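PDB 3KL7: putative metal-dependent hydrolase from Parabacteroides distasonis ATCC 8503, which binds two zinc ions in a beta-lactamase-superfamily domain and probably acts as a hydrolase. Local coordinates for residues S48-P53 with P64-I69; P128-T133 with D165-K170. All blocks are in the same frame, centred on the assembly; numbering follows the deposited sequence.

Interaction 1 (S48-P53 with P64-I69); sequences SIQVDP and PKADII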
loop_
_atom_site.group_PDB
_atom_site.type_symbol
_atom_site.label_atom_id
_atom_site.label_comp_id
_atom_site.label_asym_id
_atom_site.label_seq_id
_atom_site.Cartn_x
_atom_site.Cartn_y
_atom_site.Cartn_z
ATOM N N SER A 48 -0.585 -14.999 4.877
ATOM C CA SER A 48 -1.315 -13.795 5.234
ATOM C C SER A 48 -0.349 -12.611 5.401
ATOM O O SER A 48 0.633 -12.701 6.127
ATOM C CB SER A 48 -2.101 -14.017 6.505
ATOM O OG SER A 48 -2.823 -12.856 6.852
ATOM N N ILE A 49 -0.641 -11.513 4.701
ATOM C CA ILE A 49 0.219 -10.333 4.686
ATOM C C ILE A 49 -0.561 -9.123 5.147
ATOM O O ILE A 49 -1.574 -8.778 4.559
ATOM C CB ILE A 49 0.723 -10.043 3.286
ATOM C CG1 ILE A 49 1.606 -11.213 2.773
ATOM C CG2 ILE A 49 1.510 -8.704 3.271
ATOM C CD1 ILE A 49 1.213 -11.721 1.373
ATOM N N GLN A 50 -0.091 -8.477 6.201
ATOM C CA GLN A 50 -0.719 -7.263 6.667
ATOM C C GLN A 50 0.110 -6.078 6.246
ATOM O O GLN A 50 1.342 -6.082 6.396
ATOM C CB GLN A 50 -0.866 -7.272 8.184
ATOM C CG GLN A 50 -1.765 -8.379 8.722
ATOM C CD GLN A 50 -3.248 -8.089 8.543
ATOM O OE1 GLN A 50 -3.630 -7.031 8.043
ATOM N NE2 GLN A 50 -4.095 -9.038 8.966
ATOM N N VAL A 51 -0.575 -5.059 5.714
ATOM C CA VAL A 51 0.036 -3.798 5.350
ATOM C C VAL A 51 -0.450 -2.678 6.277
ATOM O O VAL A 51 -1.655 -2.463 6.430
ATOM C CB VAL A 51 -0.338 -3.419 3.909
ATOM C CG1 VAL A 51 0.374 -2.108 3.476
ATOM C CG2 VAL A 51 -0.017 -4.562 2.975
ATOM N N ASP A 52 0.495 -1.958 6.873
ATOM C CA ASP A 52 0.185 -0.806 7.752
ATOM C C ASP A 52 -1.008 -1.096 8.685
ATOM O O ASP A 52 -1.981 -0.327 8.725
ATOM C CB ASP A 52 -0.100 0.455 6.917
ATOM C CG ASP A 52 1.141 0.940 6.089
ATOM O OD1 ASP A 52 2.282 0.488 6.358
ATOM O OD2 ASP A 52 0.953 1.796 5.166
ATOM N N PRO A 53 -0.937 -2.205 9.450
ATOM C CA PRO A 53 -2.051 -2.561 10.327
ATOM C C PRO A 53 -2.182 -1.589 11.489
ATOM O O PRO A 53 -1.177 -1.291 12.179
ATOM C CB PRO A 53 -1.662 -3.937 10.831
ATOM C CG PRO A 53 -0.152 -3.901 10.855
ATOM C CD PRO A 53 0.217 -3.098 9.637
ATOM N N PRO A 64 -6.177 -14.049 11.006
ATOM C CA PRO A 64 -5.125 -15.051 11.095
ATOM C C PRO A 64 -3.784 -14.351 11.301
ATOM O O PRO A 64 -3.649 -13.148 10.968
ATOM C CB PRO A 64 -5.181 -15.754 9.716
ATOM C CG PRO A 64 -5.818 -14.775 8.815
ATOM C CD PRO A 64 -6.796 -14.016 9.665
ATOM N N LYS A 65 -2.809 -15.072 11.852
ATOM C CA LYS A 65 -1.543 -14.461 12.194
ATOM C C LYS A 65 -0.725 -14.160 10.943
ATOM O O LYS A 65 -0.617 -14.997 10.034
ATOM C CB LYS A 65 -0.762 -15.336 13.169
ATOM C CG LYS A 65 -1.503 -15.614 14.511
ATOM C CD LYS A 65 -1.957 -14.310 15.229
ATOM C CE LYS A 65 -2.569 -14.619 16.589
ATOM N NZ LYS A 65 -3.199 -13.429 17.234
ATOM N N ALA A 66 -0.163 -12.946 10.900
ATOM C CA ALA A 66 0.636 -12.488 9.773
ATOM C C ALA A 66 1.879 -13.347 9.550
ATOM O O ALA A 66 2.644 -13.606 10.473
ATOM C CB ALA A 66 1.053 -11.037 9.992
ATOM N N ASP A 67 2.069 -13.786 8.325
ATOM C CA ASP A 67 3.359 -14.309 7.910
ATOM C C ASP A 67 4.286 -13.128 7.625
ATOM O O ASP A 67 5.506 -13.213 7.818
ATOM C CB ASP A 67 3.212 -15.166 6.662
ATOM C CG ASP A 67 2.502 -16.482 6.939
ATOM O OD1 ASP A 67 3.123 -17.366 7.547
ATOM O OD2 ASP A 67 1.320 -16.628 6.540
ATOM N N ILE A 68 3.697 -12.025 7.179
ATOM C CA ILE A 68 4.448 -10.846 6.822
ATOM C C ILE A 68 3.703 -9.595 7.204
ATOM O O ILE A 68 2.495 -9.507 6.982
ATOM C CB ILE A 68 4.710 -10.795 5.291
ATOM C CG1 ILE A 68 5.501 -12.042 4.858
ATOM C CG2 ILE A 68 5.482 -9.496 4.908
ATOM C CD1 ILE A 68 5.683 -12.145 3.367
ATOM N N ILE A 69 4.429 -8.615 7.781
ATOM C CA ILE A 69 3.876 -7.281 8.043
ATOM C C ILE A 69 4.714 -6.245 7.322
ATOM O O ILE A 69 5.925 -6.148 7.527
ATOM C CB ILE A 69 3.819 -6.951 9.577
ATOM C CG1 ILE A 69 2.973 -8.026 10.321
ATOM C CG2 ILE A 69 3.246 -5.474 9.820
ATOM C CD1 ILE A 69 3.048 -7.953 11.822
HETATM O O HOH W 1 -2.715 -11.432 9.138
#

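Interaction 2 (P128-T133 with D165-K170); sequences PAYNTT and DIPEMK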
loop_
_atom_site.group_PDB
_atom_site.type_symbol
_atom_site.label_atom_id
_atom_site.label_comp_id
_atom_site.label_asym_id
_atom_site.label_seq_id
_atom_site.Cartn_x
_atom_site.Cartn_y
_atom_site.Cartn_z
ATOM N N PRO A 128 9.916 5.167 -4.014
ATOM C CA PRO A 128 9.725 6.388 -3.259
ATOM C C PRO A 128 8.259 6.722 -2.993
ATOM O O PRO A 128 7.367 6.307 -3.737
ATOM C CB PRO A 128 10.380 7.468 -4.153
ATOM C CG PRO A 128 11.203 6.728 -5.127
ATOM C CD PRO A 128 10.533 5.423 -5.322
ATOM N N ALA A 129 8.030 7.460 -1.924
ATOM C CA ALA A 129 6.730 7.953 -1.591
ATOM C C ALA A 129 6.949 9.250 -0.751
ATOM O O ALA A 129 7.375 9.172 0.421
ATOM C CB ALA A 129 5.951 6.898 -0.798
ATOM N N TYR A 130 6.684 10.428 -1.371
ATOM C CA TYR A 130 6.939 11.748 -0.721
ATOM C C TYR A 130 6.096 12.884 -1.314
ATOM O O TYR A 130 5.485 12.748 -2.395
ATOM C CB TYR A 130 8.416 12.128 -0.833
ATOM C CG TYR A 130 8.908 12.255 -2.264
ATOM C CD1 TYR A 130 9.307 11.129 -2.986
ATOM C CD2 TYR A 130 8.973 13.501 -2.897
ATOM C CE1 TYR A 130 9.754 11.232 -4.296
ATOM C CE2 TYR A 130 9.414 13.618 -4.201
ATOM C CZ TYR A 130 9.806 12.470 -4.906
ATOM O OH TYR A 130 10.254 12.575 -6.217
ATOM N N ASN A 131 6.075 14.009 -0.605
ATOM C CA ASN A 131 5.285 15.168 -1.003
ATOM C C ASN A 131 6.071 16.039 -1.951
ATOM O O ASN A 131 7.280 16.207 -1.798
ATOM C CB ASN A 131 4.875 15.977 0.233
ATOM C CG ASN A 131 3.762 15.305 1.033
ATOM O OD1 ASN A 131 4.026 14.604 2.035
ATOM N ND2 ASN A 131 2.507 15.499 0.594
ATOM N N THR A 132 5.389 16.599 -2.935
ATOM C CA THR A 132 6.046 17.478 -3.906
ATOM C C THR A 132 5.650 18.960 -3.699
ATOM O O THR A 132 6.388 19.857 -4.084
ATOM C CB THR A 132 5.708 17.048 -5.301
ATOM O OG1 THR A 132 4.283 17.029 -5.451
ATOM C CG2 THR A 132 6.256 15.632 -5.565
ATOM N N THR A 133 4.489 19.199 -3.074
ATOM C CA THR A 133 4.007 20.573 -2.835
ATOM C C THR A 133 4.922 21.314 -1.849
ATOM O O THR A 133 5.232 20.801 -0.776
ATOM C CB THR A 133 2.554 20.575 -2.269
ATOM O OG1 THR A 133 1.704 19.872 -3.153
ATOM C CG2 THR A 133 2.037 21.977 -2.107
ATOM N N ASP A 165 1.871 13.071 -6.563
ATOM C CA ASP A 165 2.102 12.568 -7.927
ATOM C C ASP A 165 3.546 12.784 -8.332
ATOM O O ASP A 165 3.854 13.622 -9.181
ATOM C CB ASP A 165 1.153 13.241 -8.928
ATOM C CG ASP A 165 1.208 14.776 -8.859
ATOM O OD1 ASP A 165 1.277 15.320 -7.738
ATOM O OD2 ASP A 165 1.172 15.427 -9.929
ATOM N N ILE A 166 4.431 12.005 -7.736
ATOM C CA ILE A 166 5.864 12.194 -7.921
ATOM C C ILE A 166 6.311 11.687 -9.292
ATOM O O ILE A 166 5.669 10.794 -9.861
ATOM C CB ILE A 166 6.663 11.501 -6.796
ATOM C CG1 ILE A 166 6.367 9.974 -6.753
ATOM C CG2 ILE A 166 6.345 12.134 -5.477
ATOM C CD1 ILE A 166 7.312 9.203 -5.849
ATOM N N PRO A 167 7.422 12.263 -9.837
ATOM C CA PRO A 167 7.894 11.922 -11.195
ATOM C C PRO A 167 8.392 10.490 -11.343
ATOM O O PRO A 167 8.449 9.972 -12.462
ATOM C CB PRO A 167 9.048 12.929 -11.443
ATOM C CG PRO A 167 9.510 13.319 -10.119
ATOM C CD PRO A 167 8.290 13.274 -9.199
ATOM N N GLU A 168 8.753 9.861 -10.231
ATOM C CA GLU A 168 9.211 8.488 -10.251
ATOM C C GLU A 168 8.087 7.505 -10.579
ATOM O O GLU A 168 8.340 6.344 -10.851
ATOM C CB GLU A 168 9.844 8.097 -8.905
ATOM C CG GLU A 168 11.250 8.625 -8.693
ATOM C CD GLU A 168 11.287 9.916 -7.898
ATOM O OE1 GLU A 168 10.283 10.679 -7.905
ATOM O OE2 GLU A 168 12.331 10.171 -7.261
HETATM N N MSE A 169 6.854 7.956 -10.544
HETATM C CA MSE A 169 5.772 7.072 -10.907
HETATM C C MSE A 169 5.827 6.702 -12.393
HETATM O O MSE A 169 5.358 5.658 -12.776
HETATM C CB MSE A 169 4.427 7.653 -10.504
HETATM C CG MSE A 169 4.058 7.288 -9.087
HETATM SE SE MSE A 169 2.588 8.200 -8.529
HETATM C CE MSE A 169 2.535 7.686 -6.657
ATOM N N LYS A 170 6.447 7.562 -13.216
ATOM C CA LYS A 170 6.674 7.231 -14.645
ATOM C C LYS A 170 7.520 5.961 -14.784
ATOM O O LYS A 170 7.463 5.294 -15.794
ATOM C CB LYS A 170 7.354 8.401 -15.386
ATOM C CG LYS A 170 6.404 9.589 -15.709
ATOM C CD LYS A 170 7.162 10.759 -16.477
ATOM C CE LYS A 170 8.089 11.583 -15.521
ATOM N NZ LYS A 170 9.097 12.457 -16.282
#

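Interaction 1 (S48-P53 with P64-I69)
Ile49 and Gln50 pair with Ile68 and Ile69 as parallel neighbours in one of the two beta-sheets of the metallo-beta-lactamase fold; the connection between strands 47-51 and 68-71 contains no helix. The regular parallel pairing runs through the carbonyl O of Ile68, which accepts a hydrogen bond from Gln50 N at 2.9 Å and also receives a CA-H...O contact from Ile49. Ile69 CA makes the matching CA-H...O contact with Gln50 O. Ser48, buried at the start of this close part, is held by its backbone: its O is shared by Asp67 N at 2.8 Å and, weakly, by Ile68 N at 3.3 Å. In return Asp67 OD2 accepts a hydrogen bond from Ser48 N through its anti lone pair in a fairly straight bond (164° at the hydrogen), while OD1 forms a salt bridge with Lys89. On one face of the sheet the side chains of Ile49 and Ile68 run side by side, pointing the same way; Ile49 CG1, beside its own backbone N and anti to the carbonyl carbon (chi1 -63°), comes to 4.0 Å from Ile68 CB. The other face carries Gln50 and Ile69, and beyond them Pro53 lies across Ile69 at about a right angle, its CD 3.9 Å from Ile69 CG2. Helix 81-87 covers this side of Ile69 through Ile84 and Val87. Next to Pro53, Asp52 OD2 hydrogen-bonds to ND1 of the zinc ligand His78.

The contact is looser toward Pro64 and Lys65, both exposed. Pro64 CG merely skirts Ser48 OG at 4.1 Å, and a water links Ser48 and Gln50 of strand 47-51 to the loop at Pro64: it hydrogen-bonds to Ser48 OG, accepts from Gln50 NE2 and donates to Pro64 O at 2.7 Å.

Interaction 2 (P128-T133 with D165-K170)
The ring of Tyr130 rests one face on Ile166, whose CG2 methyl stands 3.5 Å above the plane, over its centre, in a CH-pi contact. Pro128 CB lies in plane at the edge, and Glu168 OE1 comes to the edge near the hydroxyl. There Tyr130 OH donates a short hydrogen bond of 2.5 Å to the syn lone pair of Glu168 OE1, the ring and carboxylate planes standing 82° apart. The second carboxylate oxygen, OE2, is paired with Arg142, which may favour the ionised acid. Pro128 and Thr132 enclose Ile166 further: its CD1 lies 3.9 Å from Pro128 CB, and its CG2 is 3.5 Å from Thr132 CG2.

In the metallo-beta-lactamase fold this joins the loop after strand 123-128 to the 3-10 turn beginning at Pro167, which follows the zinc ligand Asp162 in sequence. Asn131 points away from that turn, and its OD1 is hydrogen-bonded to ND1 of another zinc ligand, His140. In Ile166, CG1 sits between the backbone N and the carbonyl carbon (chi1 59°) and carries CD1 to 3.5 Å from Tyr130 CE1, which leaves CG2 anti to the carbonyl carbon, over the ring.

Interaction 1 lies within one sheet of the fold, whereas interaction 2 is between loops that follow strands 123-128 and 155-159 of the other; they sit on opposite sides of the chain's centre, their centres 26 Å apart and their nearest atoms about 9 Å apart. Interaction 1 is a buried contact between neighbouring strands, dominated by backbone bonds, with a water toward its exposed end. Interaction 2 is partly buried and joins a loop to a loop and 3-10 turn, so side chains do the work: one phenol-carboxylate bond and an isoleucine packed on an aromatic face. Each contact has a neighbouring residue bonded to a zinc-ligand histidine.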